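Glycosyl hydrolase, family 38 (Enterococcus faecalis, PDB 5KBP) probably hydrolyses alpha-mannosidic bonds in glycans, as a metal-binding member of glycoside hydrolase family 38. Local coordinates at residues A[36-41]-A[238-243]; A[62-65]-A[70-73]; A[150-155]-A[191-196]; A[228-233]-A[261-266]. All blocks are in the same frame, centred on the assembly; numbering follows the deposited sequence.

How the contacts relate
From the N terminus, contact 1 opens first, on helix 25-45, and closes nearly two hundred residues later at 238-243, by the start of helix 242-252. Inside that span fall contact 2, a short closure between helices 59-65 and 72-80, and then contact 3, which joins the loops after strands 147-150 and 184-189. Contact 4 starts at 228-233, before contact 1 has closed, and ends at 261-266, so the two cross; it ties strand 226-231 to helix 263-270. Tyr64 couples contact 2 to contact 1 through Asp37, Val36 and Leu40. Gln239 links contact 1 to Asn231 of contact 4, and Asn196 bonds the backbone of Leu228 and Met230, joining contact 3 to contact 4.

Contact 1 (A[36-41]-A[238-243]); sequences VDNVLD and VQRDIT
Val39 and Asn38, on one flank of helix 25-45, meet Val238, just before a type I turn (Gln239 to Ile242), and Arg240 within it; the turn leads into helix 242-252, making this a helix-to-turn contact of the N-terminal domain. The apolar part is small. Val238 CG1, set between its own backbone N and carbonyl carbon (chi1 60°), reaches Val39 CG2 at 3.7 Å and also rests on the beta carbon of Asn38. Both valines are buried, where short branched side chains pack closely without polar atoms to satisfy, and Phe52 of strand 52-53 touches both.

The polar part lies further out. Arg240, its chain extended from CG to NE, reaches across at the exposed side and gives NH2 to Asn38 OD1 at 2.9 Å, a weak bond because the N-H is bent to 121°. The amide and guanidinium planes are inclined at 60°, and Asn38 ND2 lies over one face of the guanidinium. An asparagine fits here because its amide both accepts and donates. Asp41 OD2 stands 5.7 Å from Arg240 NH2 and probably adds a mild attraction. One water bridges the segments, accepting from Asn38 ND2 at 3.1 Å and from Val238 N at 3.3 Å.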
loop_
_atom_site.group_PDB
_atom_site.type_symbol
_atom_site.label_atom_id
_atom_site.label_comp_id
_atom_site.label_asym_id
_atom_site.label_seq_id
_atom_site.Cartn_x
_atom_site.Cartn_y
_atom_site.Cartn_z
ATOM N N VAL A 36 1.387 -5.289 23.948
ATOM C CA VAL A 36 2.615 -6.036 24.204
ATOM C C VAL A 36 3.477 -5.329 25.245
ATOM O O VAL A 36 4.149 -5.986 26.049
ATOM C CB VAL A 36 3.379 -6.265 22.887
ATOM C CG1 VAL A 36 4.700 -6.984 23.142
ATOM C CG2 VAL A 36 2.520 -7.057 21.911
ATOM N N ASP A 37 3.472 -3.993 25.258
ATOM C CA ASP A 37 4.186 -3.268 26.306
ATOM C C ASP A 37 3.666 -3.647 27.686
ATOM O O ASP A 37 4.450 -3.833 28.625
ATOM C CB ASP A 37 4.066 -1.759 26.093
ATOM C CG ASP A 37 4.946 -1.252 24.970
ATOM O OD1 ASP A 37 5.887 -1.971 24.574
ATOM O OD2 ASP A 37 4.703 -0.125 24.491
ATOM N N ASN A 38 2.345 -3.771 27.828
ATOM C CA ASN A 38 1.758 -4.110 29.118
ATOM C C ASN A 38 1.943 -5.582 29.467
ATOM O O ASN A 38 2.079 -5.918 30.648
ATOM C CB ASN A 38 0.273 -3.745 29.130
ATOM C CG ASN A 38 0.043 -2.244 29.116
ATOM O OD1 ASN A 38 0.826 -1.481 29.681
ATOM N ND2 ASN A 38 -1.034 -1.814 28.469
ATOM N N VAL A 39 1.947 -6.469 28.469
ATOM C CA VAL A 39 2.182 -7.883 28.745
ATOM C C VAL A 39 3.610 -8.099 29.227
ATOM O O VAL A 39 3.847 -8.816 30.208
ATOM C CB VAL A 39 1.867 -8.734 27.501
ATOM C CG1 VAL A 39 2.314 -10.173 27.716
ATOM C CG2 VAL A 39 0.383 -8.680 27.192
ATOM N N LEU A 40 4.584 -7.483 28.551
ATOM C CA LEU A 40 5.966 -7.555 29.012
ATOM C C LEU A 40 6.127 -6.929 30.391
ATOM O O LEU A 40 6.963 -7.379 31.182
ATOM C CB LEU A 40 6.893 -6.872 28.007
ATOM C CG LEU A 40 6.962 -7.503 26.614
ATOM C CD1 LEU A 40 7.920 -6.736 25.713
ATOM C CD2 LEU A 40 7.366 -8.962 26.713
ATOM N N ASP A 41 5.343 -5.891 30.692
ATOM C CA ASP A 41 5.368 -5.301 32.028
ATOM C C ASP A 41 4.969 -6.330 33.080
ATOM O O ASP A 41 5.625 -6.461 34.120
ATOM C CB ASP A 41 4.437 -4.086 32.068
ATOM C CG ASP A 41 4.705 -3.173 33.252
ATOM O OD1 ASP A 41 5.016 -3.674 34.353
ATOM O OD2 ASP A 41 4.594 -1.941 33.079
ATOM N N VAL A 238 -4.524 -6.554 28.205
ATOM C CA VAL A 238 -4.251 -7.593 29.188
ATOM C C VAL A 238 -4.690 -7.109 30.565
ATOM O O VAL A 238 -4.435 -5.960 30.952
ATOM C CB VAL A 238 -2.765 -7.987 29.163
ATOM C CG1 VAL A 238 -1.869 -6.789 29.470
ATOM C CG2 VAL A 238 -2.502 -9.136 30.126
ATOM N N GLN A 239 -5.383 -7.976 31.299
ATOM C CA GLN A 239 -5.922 -7.615 32.606
ATOM C C GLN A 239 -4.776 -7.448 33.597
ATOM O O GLN A 239 -4.144 -8.429 34.000
ATOM C CB GLN A 239 -6.910 -8.679 33.077
ATOM C CG GLN A 239 -7.540 -8.388 34.425
ATOM C CD GLN A 239 -8.594 -9.406 34.803
ATOM O OE1 GLN A 239 -9.126 -10.113 33.946
ATOM N NE2 GLN A 239 -8.902 -9.489 36.091
ATOM N N ARG A 240 -4.511 -6.200 33.992
ATOM C CA ARG A 240 -3.353 -5.911 34.831
ATOM C C ARG A 240 -3.483 -6.517 36.223
ATOM O O ARG A 240 -2.470 -6.848 36.847
ATOM C CB ARG A 240 -3.143 -4.400 34.922
ATOM C CG ARG A 240 -2.404 -3.811 33.731
ATOM C CD ARG A 240 -2.600 -2.308 33.631
ATOM N NE ARG A 240 -1.515 -1.668 32.893
ATOM C CZ ARG A 240 -1.578 -0.447 32.374
ATOM N NH1 ARG A 240 -2.686 0.273 32.499
ATOM N NH2 ARG A 240 -0.537 0.053 31.721
ATOM N N ASP A 241 -4.709 -6.669 36.727
ATOM C CA ASP A 241 -4.946 -7.220 38.056
ATOM C C ASP A 241 -5.383 -8.682 38.007
ATOM O O ASP A 241 -6.123 -9.137 38.886
ATOM C CB ASP A 241 -5.983 -6.381 38.800
ATOM C CG ASP A 241 -7.311 -6.317 38.072
ATOM O OD1 ASP A 241 -7.304 -6.287 36.824
ATOM O OD2 ASP A 241 -8.363 -6.300 38.746
ATOM N N ILE A 242 -4.935 -9.427 36.994
ATOM C CA ILE A 242 -5.343 -10.822 36.864
ATOM C C ILE A 242 -4.798 -11.657 38.016
ATOM O O ILE A 242 -5.441 -12.620 38.450
ATOM C CB ILE A 242 -4.907 -11.381 35.495
ATOM C CG1 ILE A 242 -5.474 -12.786 35.281
ATOM C CG2 ILE A 242 -3.388 -11.381 35.362
ATOM C CD1 ILE A 242 -6.987 -12.839 35.280
ATOM N N THR A 243 -3.626 -11.299 38.546
ATOM C CA THR A 243 -3.068 -12.034 39.678
ATOM C C THR A 243 -3.917 -11.848 40.931
ATOM O O THR A 243 -4.182 -12.815 41.657
ATOM C CB THR A 243 -1.626 -11.589 39.929
ATOM O OG1 THR A 243 -0.754 -12.244 38.998
ATOM C CG2 THR A 243 -1.190 -11.913 41.349
HETATM O O HOH W 1 -2.853 -3.924 27.164
#

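Contact 2 (A[62-65]-A[70-73]); sequences DDYL and EKKE. With SO4 (sulfate ion), chain E; SO4 (sulfate ion), chain C.
A tight helix-loop-helix corner brings Leu65, at the end of helix 59-65, against Lys72 at the start of helix 72-80. The two leucine methyls divide the work: CD2 lies 3.8 Å from Lys72 CA, against the backbone, while CD1 meets Lys72 CG at 3.8 Å, the two side chains crossing at about a right angle. Leucine suits this place because its fork covers both main chain and methylenes, and Trp117 of helix 100-117 touches both residues.

The buried Tyr64 packs on Lys71. With CG anti to the backbone N (chi1 176°), its ring runs obliquely across the lysine, and OH comes 3.8 Å from Lys71 CG. That hydroxyl is hydrogen-bonded to Asp37 OD1 of helix 25-45, and its approach to Lys71 is packing against the methylenes CG and CE. The lysine is bent at chi2 and chi3 (-69° and -67°), which brings CE back alongside the phenol oxygen and sends NZ on to a sulfate, 3.0 Å from its O1; Arg68 binds the same ion.

Lys72 instead stays extended and points NZ at another sulfate, shared with Lys76 and with Lys72 of the second subunit; the modelled 2.5 Å from NZ to O2 is doubtfully short. Both lysines are thus amphipathic: methylenes pack at the corner while the ammonium groups reach anions. The sulfates probably come from the crystallisation liquor, and the gathered positive charges would favour such binding.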
loop_
_atom_site.group_PDB
_atom_site.type_symbol
_atom_site.label_atom_id
_atom_site.label_comp_id
_atom_site.label_asym_id
_atom_site.label_seq_id
_atom_site.Cartn_x
_atom_site.Cartn_y
_atom_site.Cartn_z
ATOM N N ASP A 62 6.728 -9.804 15.145
ATOM C CA ASP A 62 7.322 -8.995 14.085
ATOM C C ASP A 62 6.717 -7.597 14.049
ATOM O O ASP A 62 7.444 -6.605 13.914
ATOM C CB ASP A 62 7.142 -9.689 12.733
ATOM C CG ASP A 62 7.855 -11.024 12.665
ATOM O OD1 ASP A 62 8.846 -11.205 13.402
ATOM O OD2 ASP A 62 7.426 -11.890 11.874
ATOM N N ASP A 63 5.390 -7.500 14.169
ATOM C CA ASP A 63 4.735 -6.198 14.120
ATOM C C ASP A 63 5.129 -5.323 15.303
ATOM O O ASP A 63 5.143 -4.094 15.184
ATOM C CB ASP A 63 3.218 -6.372 14.076
ATOM C CG ASP A 63 2.748 -7.084 12.822
ATOM O OD1 ASP A 63 3.459 -7.018 11.798
ATOM O OD2 ASP A 63 1.663 -7.703 12.858
ATOM N N TYR A 64 5.452 -5.935 16.444
ATOM C CA TYR A 64 5.845 -5.165 17.617
ATOM C C TYR A 64 7.273 -4.648 17.495
ATOM O O TYR A 64 7.556 -3.504 17.865
ATOM C CB TYR A 64 5.693 -6.020 18.876
ATOM C CG TYR A 64 6.155 -5.348 20.153
ATOM C CD1 TYR A 64 5.386 -4.362 20.761
ATOM C CD2 TYR A 64 7.352 -5.708 20.758
ATOM C CE1 TYR A 64 5.802 -3.751 21.933
ATOM C CE2 TYR A 64 7.776 -5.102 21.929
ATOM C CZ TYR A 64 6.998 -4.124 22.511
ATOM O OH TYR A 64 7.414 -3.517 23.676
ATOM N N LEU A 65 8.181 -5.472 16.970
ATOM C CA LEU A 65 9.587 -5.099 16.911
ATOM C C LEU A 65 9.907 -4.141 15.773
ATOM O O LEU A 65 10.956 -3.490 15.810
ATOM C CB LEU A 65 10.460 -6.349 16.792
ATOM C CG LEU A 65 10.515 -7.212 18.050
ATOM C CD1 LEU A 65 11.572 -8.284 17.896
ATOM C CD2 LEU A 65 10.793 -6.355 19.273
ATOM N N GLU A 70 14.403 -1.917 19.793
ATOM C CA GLU A 70 15.286 -2.056 20.946
ATOM C C GLU A 70 14.677 -2.889 22.066
ATOM O O GLU A 70 15.330 -3.075 23.098
ATOM C CB GLU A 70 15.679 -0.675 21.472
ATOM C CG GLU A 70 16.600 0.093 20.535
ATOM C CD GLU A 70 16.996 1.450 21.080
ATOM O OE1 GLU A 70 17.416 2.312 20.280
ATOM O OE2 GLU A 70 16.888 1.656 22.307
ATOM N N LYS A 71 13.454 -3.390 21.892
ATOM C CA LYS A 71 12.819 -4.279 22.854
ATOM C C LYS A 71 12.980 -5.747 22.483
ATOM O O LYS A 71 12.340 -6.605 23.101
ATOM C CB LYS A 71 11.330 -3.940 22.984
ATOM C CG LYS A 71 11.039 -2.478 23.280
ATOM C CD LYS A 71 11.478 -2.088 24.682
ATOM C CE LYS A 71 10.635 -2.780 25.741
ATOM N NZ LYS A 71 11.001 -2.335 27.114
ATOM N N LYS A 72 13.818 -6.057 21.489
ATOM C CA LYS A 72 13.936 -7.434 21.016
ATOM C C LYS A 72 14.487 -8.353 22.099
ATOM O O LYS A 72 14.034 -9.495 22.241
ATOM C CB LYS A 72 14.818 -7.490 19.768
ATOM C CG LYS A 72 15.024 -8.900 19.233
ATOM C CD LYS A 72 15.698 -8.900 17.873
ATOM C CE LYS A 72 15.772 -10.309 17.306
ATOM N NZ LYS A 72 16.277 -10.337 15.906
ATOM N N GLU A 73 15.468 -7.877 22.872
ATOM C CA GLU A 73 16.027 -8.702 23.940
ATOM C C GLU A 73 14.988 -8.997 25.013
ATOM O O GLU A 73 14.962 -10.099 25.575
ATOM C CB GLU A 73 17.251 -8.022 24.549
ATOM C CG GLU A 73 18.500 -8.093 23.685
ATOM C CD GLU A 73 18.896 -9.517 23.342
ATOM O OE1 GLU A 73 19.362 -9.746 22.207
ATOM O OE2 GLU A 73 18.740 -10.407 24.205
HETATM S S SO4 E . 19.667 -10.115 16.796
HETATM O O1 SO4 E . 20.711 -9.127 16.541
HETATM O O2 SO4 E . 18.710 -10.106 15.695
HETATM O O3 SO4 E . 18.981 -9.785 18.041
HETATM O O4 SO4 E . 20.266 -11.440 16.908
HETATM S S SO4 C . 9.826 1.325 27.984
HETATM O O1 SO4 C . 10.940 0.705 27.272
HETATM O O2 SO4 C . 9.385 2.515 27.262
HETATM O O3 SO4 C . 10.261 1.705 29.324
HETATM O O4 SO4 C . 8.720 0.376 28.082
#

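Contact 3 (A[150-155]-A[191-196]); sequences FGRGVK and ANWYSN
The indole of Trp193 presents its edge to Arg152, whose guanidinium turns a face to it: CH2 of the ring lies over the guanidinium, 3.8 Å from NE, and the two planes are perpendicular. The cation therefore sits beside the rim of the indole near its plane, not above the aromatic face. Gly151 O is at the same edge, 3.7 Å from CZ3. On one face of the indole lies Tyr194 CE2, offset toward the rim, and in return Trp193 NE1 stands over one face of the tyrosine ring.

Arginine suits the place because its extended chain passes the indole with CG, 4.0 Å from Trp193 CH2, before the final twist (chi4 -97°) turns the guanidinium face to the ring edge. NE is held by a salt bridge to Asp128, which also touches Trp193, so this acidic neighbour helps to fix the flat group. Glycine at 151, having no beta carbon, allows the six-membered ring to come right up to the backbone.

The touching residues lie in loops that follow strands 147-150 and 184-189. The contact thus joins two loops at the C-terminal ends of adjacent parallel strands of a mixed sheet.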
loop_
_atom_site.group_PDB
_atom_site.type_symbol
_atom_site.label_atom_id
_atom_site.label_comp_id
_atom_site.label_asym_id
_atom_site.label_seq_id
_atom_site.Cartn_x
_atom_site.Cartn_y
_atom_site.Cartn_z
ATOM N N PHE A 150 -10.873 -24.528 18.566
ATOM C CA PHE A 150 -11.718 -23.811 17.623
ATOM C C PHE A 150 -12.966 -23.313 18.339
ATOM O O PHE A 150 -13.254 -23.699 19.475
ATOM C CB PHE A 150 -12.096 -24.693 16.425
ATOM C CG PHE A 150 -12.828 -25.949 16.803
ATOM C CD1 PHE A 150 -12.133 -27.081 17.197
ATOM C CD2 PHE A 150 -14.212 -26.000 16.758
ATOM C CE1 PHE A 150 -12.803 -28.238 17.545
ATOM C CE2 PHE A 150 -14.888 -27.155 17.105
ATOM C CZ PHE A 150 -14.182 -28.276 17.499
ATOM N N GLY A 151 -13.718 -22.452 17.656
ATOM C CA GLY A 151 -14.881 -21.833 18.262
ATOM C C GLY A 151 -16.171 -21.988 17.483
ATOM O O GLY A 151 -17.259 -21.933 18.065
ATOM N N ARG A 152 -16.073 -22.182 16.170
ATOM C CA ARG A 152 -17.239 -22.284 15.305
ATOM C C ARG A 152 -17.284 -23.649 14.630
ATOM O O ARG A 152 -16.251 -24.294 14.423
ATOM C CB ARG A 152 -17.232 -21.185 14.234
ATOM C CG ARG A 152 -17.167 -19.771 14.783
ATOM C CD ARG A 152 -17.008 -18.765 13.656
ATOM N NE ARG A 152 -16.946 -17.389 14.143
ATOM C CZ ARG A 152 -17.987 -16.566 14.191
ATOM N NH1 ARG A 152 -19.179 -16.977 13.778
ATOM N NH2 ARG A 152 -17.838 -15.330 14.648
ATOM N N GLY A 153 -18.500 -24.083 14.286
ATOM C CA GLY A 153 -18.727 -25.299 13.534
ATOM C C GLY A 153 -19.426 -26.396 14.316
ATOM O O GLY A 153 -20.088 -27.248 13.711
ATOM N N VAL A 154 -19.292 -26.398 15.641
ATOM C CA VAL A 154 -19.852 -27.444 16.490
ATOM C C VAL A 154 -20.694 -26.794 17.581
ATOM O O VAL A 154 -20.356 -25.715 18.081
ATOM C CB VAL A 154 -18.743 -28.329 17.104
ATOM C CG1 VAL A 154 -19.347 -29.478 17.901
ATOM C CG2 VAL A 154 -17.827 -28.865 16.017
ATOM N N LYS A 155 -21.796 -27.453 17.946
ATOM C CA LYS A 155 -22.722 -26.969 18.959
ATOM C C LYS A 155 -22.661 -27.851 20.194
ATOM O O LYS A 155 -22.808 -29.076 20.081
ATOM C CB LYS A 155 -24.152 -26.945 18.406
ATOM C CG LYS A 155 -25.225 -26.653 19.439
ATOM C CD LYS A 155 -26.612 -26.750 18.823
ATOM C CE LYS A 155 -27.704 -26.578 19.865
ATOM N NZ LYS A 155 -27.645 -25.246 20.525
ATOM N N ALA A 191 -16.752 -23.814 24.021
ATOM C CA ALA A 191 -18.200 -23.983 24.096
ATOM C C ALA A 191 -18.882 -22.747 24.662
ATOM O O ALA A 191 -20.060 -22.502 24.378
ATOM C CB ALA A 191 -18.544 -25.215 24.933
ATOM N N ASN A 192 -18.166 -21.964 25.467
ATOM C CA ASN A 192 -18.635 -20.667 25.934
ATOM C C ASN A 192 -17.816 -19.529 25.335
ATOM O O ASN A 192 -17.601 -18.502 25.984
ATOM C CB ASN A 192 -18.611 -20.605 27.461
ATOM C CG ASN A 192 -19.795 -21.313 28.088
ATOM O OD1 ASN A 192 -20.881 -20.745 28.204
ATOM N ND2 ASN A 192 -19.592 -22.560 28.498
ATOM N N TRP A 193 -17.341 -19.718 24.099
ATOM C CA TRP A 193 -16.555 -18.736 23.356
ATOM C C TRP A 193 -15.200 -18.491 24.013
ATOM O O TRP A 193 -14.979 -18.883 25.163
ATOM C CB TRP A 193 -17.336 -17.426 23.205
ATOM C CG TRP A 193 -16.945 -16.613 22.009
ATOM C CD1 TRP A 193 -16.538 -15.311 22.004
ATOM C CD2 TRP A 193 -16.924 -17.045 20.641
ATOM N NE1 TRP A 193 -16.267 -14.905 20.719
ATOM C CE2 TRP A 193 -16.495 -15.952 19.865
ATOM C CE3 TRP A 193 -17.228 -18.251 20.000
ATOM C CZ2 TRP A 193 -16.362 -16.026 18.479
ATOM C CZ3 TRP A 193 -17.092 -18.324 18.624
ATOM C CH2 TRP A 193 -16.662 -17.218 17.880
ATOM N N TYR A 194 -14.278 -17.855 23.287
ATOM C CA TYR A 194 -12.955 -17.560 23.825
ATOM C C TYR A 194 -12.939 -16.319 24.713
ATOM O O TYR A 194 -11.881 -15.701 24.880
ATOM C CB TYR A 194 -11.936 -17.410 22.688
ATOM C CG TYR A 194 -12.315 -16.422 21.603
ATOM C CD1 TYR A 194 -12.184 -15.051 21.801
ATOM C CD2 TYR A 194 -12.777 -16.861 20.369
ATOM C CE1 TYR A 194 -12.521 -14.147 20.808
ATOM C CE2 TYR A 194 -13.113 -15.965 19.371
ATOM C CZ TYR A 194 -12.984 -14.611 19.596
ATOM O OH TYR A 194 -13.321 -13.720 18.601
ATOM N N SER A 195 -14.082 -15.949 25.292
ATOM C CA SER A 195 -14.178 -14.769 26.137
ATOM C C SER A 195 -14.905 -15.039 27.448
ATOM O O SER A 195 -15.296 -14.084 28.130
ATOM C CB SER A 195 -14.882 -13.633 25.387
ATOM O OG SER A 195 -16.160 -14.041 24.933
ATOM N N ASN A 196 -15.095 -16.307 27.819
ATOM C CA ASN A 196 -15.855 -16.615 29.028
ATOM C C ASN A 196 -15.150 -16.112 30.281
ATOM O O ASN A 196 -15.810 -15.790 31.275
ATOM C CB ASN A 196 -16.102 -18.121 29.126
ATOM C CG ASN A 196 -14.817 -18.916 29.235
ATOM O OD1 ASN A 196 -13.803 -18.566 28.632
ATOM N ND2 ASN A 196 -14.852 -19.994 30.010
#

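Contact 4 (A[228-233]-A[261-266]); sequences LMMNGV and SNFDDY
In the beta/alpha core of the N-terminal domain, Leu228 and Met230 of strand 226-231 pack against Phe263 and Tyr266 in the first turn of helix 263-270. Leu228 serves both aromatics. Its CG is anti to the backbone N (chi1 -177°), and from there CD1 lies over the face of Tyr266 in a CH-pi contact, 4.1 Å from the ring centroid and 13° off the normal. The beta carbon of Leu228 approaches Tyr266 CZ at 3.7 Å over that ring, and the other methyl, CD2, reaches Phe263 CE1 at 4.0 Å. A forked leucine can fill the angle between two rings.

Met230 is bent at chi2 and chi3, which brings CE obliquely to the CZ end of the Phe263 ring, 3.5 Å from CZ. Its sulfur makes an oblique Met-aromatic contact, 4.7 Å from the Phe263 centroid. The flexible, polarisable thioether adapts well to such a ring.

Just before the helix Asn262 is the N-cap, OD1 accepting from Asp265 N at 3.0 Å, with the donor above the carbonyl plane. This cap satisfies an amide that lacks a partner one helical turn earlier. Tyr266 OH bonds to His226 O, and a water accepts from Leu228 N at 3.0 Å.

Leu188 of strand 184-189 touches Leu228, Phe263 and Tyr266. Tyr10 of strand 7-13, which lies between strands 226-231 and 256-260 in the parallel sheet, meets Tyr266 edge-to-face, while His53 meets Phe263 likewise.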
loop_
_atom_site.group_PDB
_atom_site.type_symbol
_atom_site.label_atom_id
_atom_site.label_comp_id
_atom_site.label_asym_id
_atom_site.label_seq_id
_atom_site.Cartn_x
_atom_site.Cartn_y
_atom_site.Cartn_z
ATOM N N LEU A 228 -11.608 -24.677 31.506
ATOM C CA LEU A 228 -10.850 -23.686 30.751
ATOM C C LEU A 228 -11.585 -22.352 30.779
ATOM O O LEU A 228 -12.727 -22.259 30.316
ATOM C CB LEU A 228 -10.633 -24.149 29.309
ATOM C CG LEU A 228 -9.796 -23.230 28.415
ATOM C CD1 LEU A 228 -8.349 -23.183 28.876
ATOM C CD2 LEU A 228 -9.879 -23.667 26.960
ATOM N N MET A 229 -10.930 -21.328 31.322
ATOM C CA MET A 229 -11.435 -19.960 31.313
ATOM C C MET A 229 -10.518 -19.121 30.433
ATOM O O MET A 229 -9.334 -18.955 30.746
ATOM C CB MET A 229 -11.500 -19.381 32.727
ATOM C CG MET A 229 -12.395 -20.147 33.686
ATOM S SD MET A 229 -14.124 -20.178 33.187
ATOM C CE MET A 229 -14.486 -18.427 33.110
ATOM N N MET A 230 -11.062 -18.599 29.338
ATOM C CA MET A 230 -10.290 -17.803 28.389
ATOM C C MET A 230 -10.344 -16.340 28.815
ATOM O O MET A 230 -11.369 -15.670 28.645
ATOM C CB MET A 230 -10.821 -17.998 26.973
ATOM C CG MET A 230 -10.650 -19.419 26.455
ATOM S SD MET A 230 -8.919 -19.927 26.399
ATOM C CE MET A 230 -8.265 -18.730 25.238
ATOM N N ASN A 231 -9.233 -15.843 29.359
ATOM C CA ASN A 231 -9.164 -14.498 29.932
ATOM C C ASN A 231 -8.737 -13.515 28.843
ATOM O O ASN A 231 -7.578 -13.103 28.742
ATOM C CB ASN A 231 -8.222 -14.490 31.130
ATOM C CG ASN A 231 -7.978 -13.100 31.677
ATOM O OD1 ASN A 231 -6.839 -12.640 31.733
ATOM N ND2 ASN A 231 -9.045 -12.422 32.079
ATOM N N GLY A 232 -9.702 -13.135 28.016
ATOM C CA GLY A 232 -9.443 -12.201 26.939
ATOM C C GLY A 232 -10.578 -12.204 25.940
ATOM O O GLY A 232 -11.554 -12.948 26.071
ATOM N N VAL A 233 -10.422 -11.351 24.925
ATOM C CA VAL A 233 -11.419 -11.187 23.871
ATOM C C VAL A 233 -10.800 -10.348 22.753
ATOM O O VAL A 233 -9.602 -10.045 22.789
ATOM C CB VAL A 233 -12.717 -10.562 24.429
ATOM C CG1 VAL A 233 -12.531 -9.084 24.724
ATOM C CG2 VAL A 233 -13.916 -10.814 23.507
ATOM N N SER A 261 -2.716 -20.340 34.015
ATOM C CA SER A 261 -2.061 -21.419 33.287
ATOM C C SER A 261 -1.857 -21.085 31.814
ATOM O O SER A 261 -1.744 -19.914 31.439
ATOM C CB SER A 261 -2.874 -22.709 33.426
ATOM O OG SER A 261 -2.128 -23.838 33.005
ATOM N N ASN A 262 -1.805 -22.118 30.980
ATOM C CA ASN A 262 -1.527 -21.966 29.559
ATOM C C ASN A 262 -2.026 -23.211 28.840
ATOM O O ASN A 262 -2.351 -24.223 29.465
ATOM C CB ASN A 262 -0.033 -21.740 29.304
ATOM C CG ASN A 262 0.837 -22.770 29.996
ATOM O OD1 ASN A 262 0.992 -23.891 29.511
ATOM N ND2 ASN A 262 1.412 -22.395 31.133
ATOM N N PHE A 263 -2.075 -23.124 27.509
ATOM C CA PHE A 263 -2.642 -24.214 26.722
ATOM C C PHE A 263 -1.805 -25.485 26.806
ATOM O O PHE A 263 -2.359 -26.588 26.742
ATOM C CB PHE A 263 -2.805 -23.782 25.267
ATOM C CG PHE A 263 -4.062 -23.013 25.006
ATOM C CD1 PHE A 263 -5.297 -23.621 25.158
ATOM C CD2 PHE A 263 -4.016 -21.688 24.607
ATOM C CE1 PHE A 263 -6.462 -22.923 24.920
ATOM C CE2 PHE A 263 -5.178 -20.984 24.366
ATOM C CZ PHE A 263 -6.402 -21.603 24.524
ATOM N N ASP A 264 -0.485 -25.361 26.950
ATOM C CA ASP A 264 0.361 -26.546 27.059
ATOM C C ASP A 264 0.037 -27.342 28.318
ATOM O O ASP A 264 -0.092 -28.571 28.274
ATOM C CB ASP A 264 1.834 -26.143 27.041
ATOM C CG ASP A 264 2.268 -25.591 25.702
ATOM O OD1 ASP A 264 1.864 -26.163 24.667
ATOM O OD2 ASP A 264 3.007 -24.585 25.683
ATOM N N ASP A 265 -0.097 -26.654 29.454
ATOM C CA ASP A 265 -0.398 -27.340 30.706
ATOM C C ASP A 265 -1.829 -27.865 30.729
ATOM O O ASP A 265 -2.081 -28.968 31.229
ATOM C CB ASP A 265 -0.155 -26.406 31.892
ATOM C CG ASP A 265 1.317 -26.135 32.126
ATOM O OD1 ASP A 265 2.151 -26.912 31.617
ATOM O OD2 ASP A 265 1.639 -25.150 32.824
ATOM N N TYR A 266 -2.781 -27.095 30.197
ATOM C CA TYR A 266 -4.172 -27.540 30.194
ATOM C C TYR A 266 -4.354 -28.778 29.325
ATOM O O TYR A 266 -4.998 -29.750 29.736
ATOM C CB TYR A 266 -5.091 -26.414 29.720
ATOM C CG TYR A 266 -6.547 -26.824 29.640
ATOM C CD1 TYR A 266 -7.296 -27.021 30.792
ATOM C CD2 TYR A 266 -7.170 -27.017 28.413
ATOM C CE1 TYR A 266 -8.627 -27.399 30.728
ATOM C CE2 TYR A 266 -8.502 -27.394 28.339
ATOM C CZ TYR A 266 -9.225 -27.583 29.500
ATOM O OH TYR A 266 -10.549 -27.958 29.436
HETATM O O HOH W 2 -13.613 -26.479 30.090
#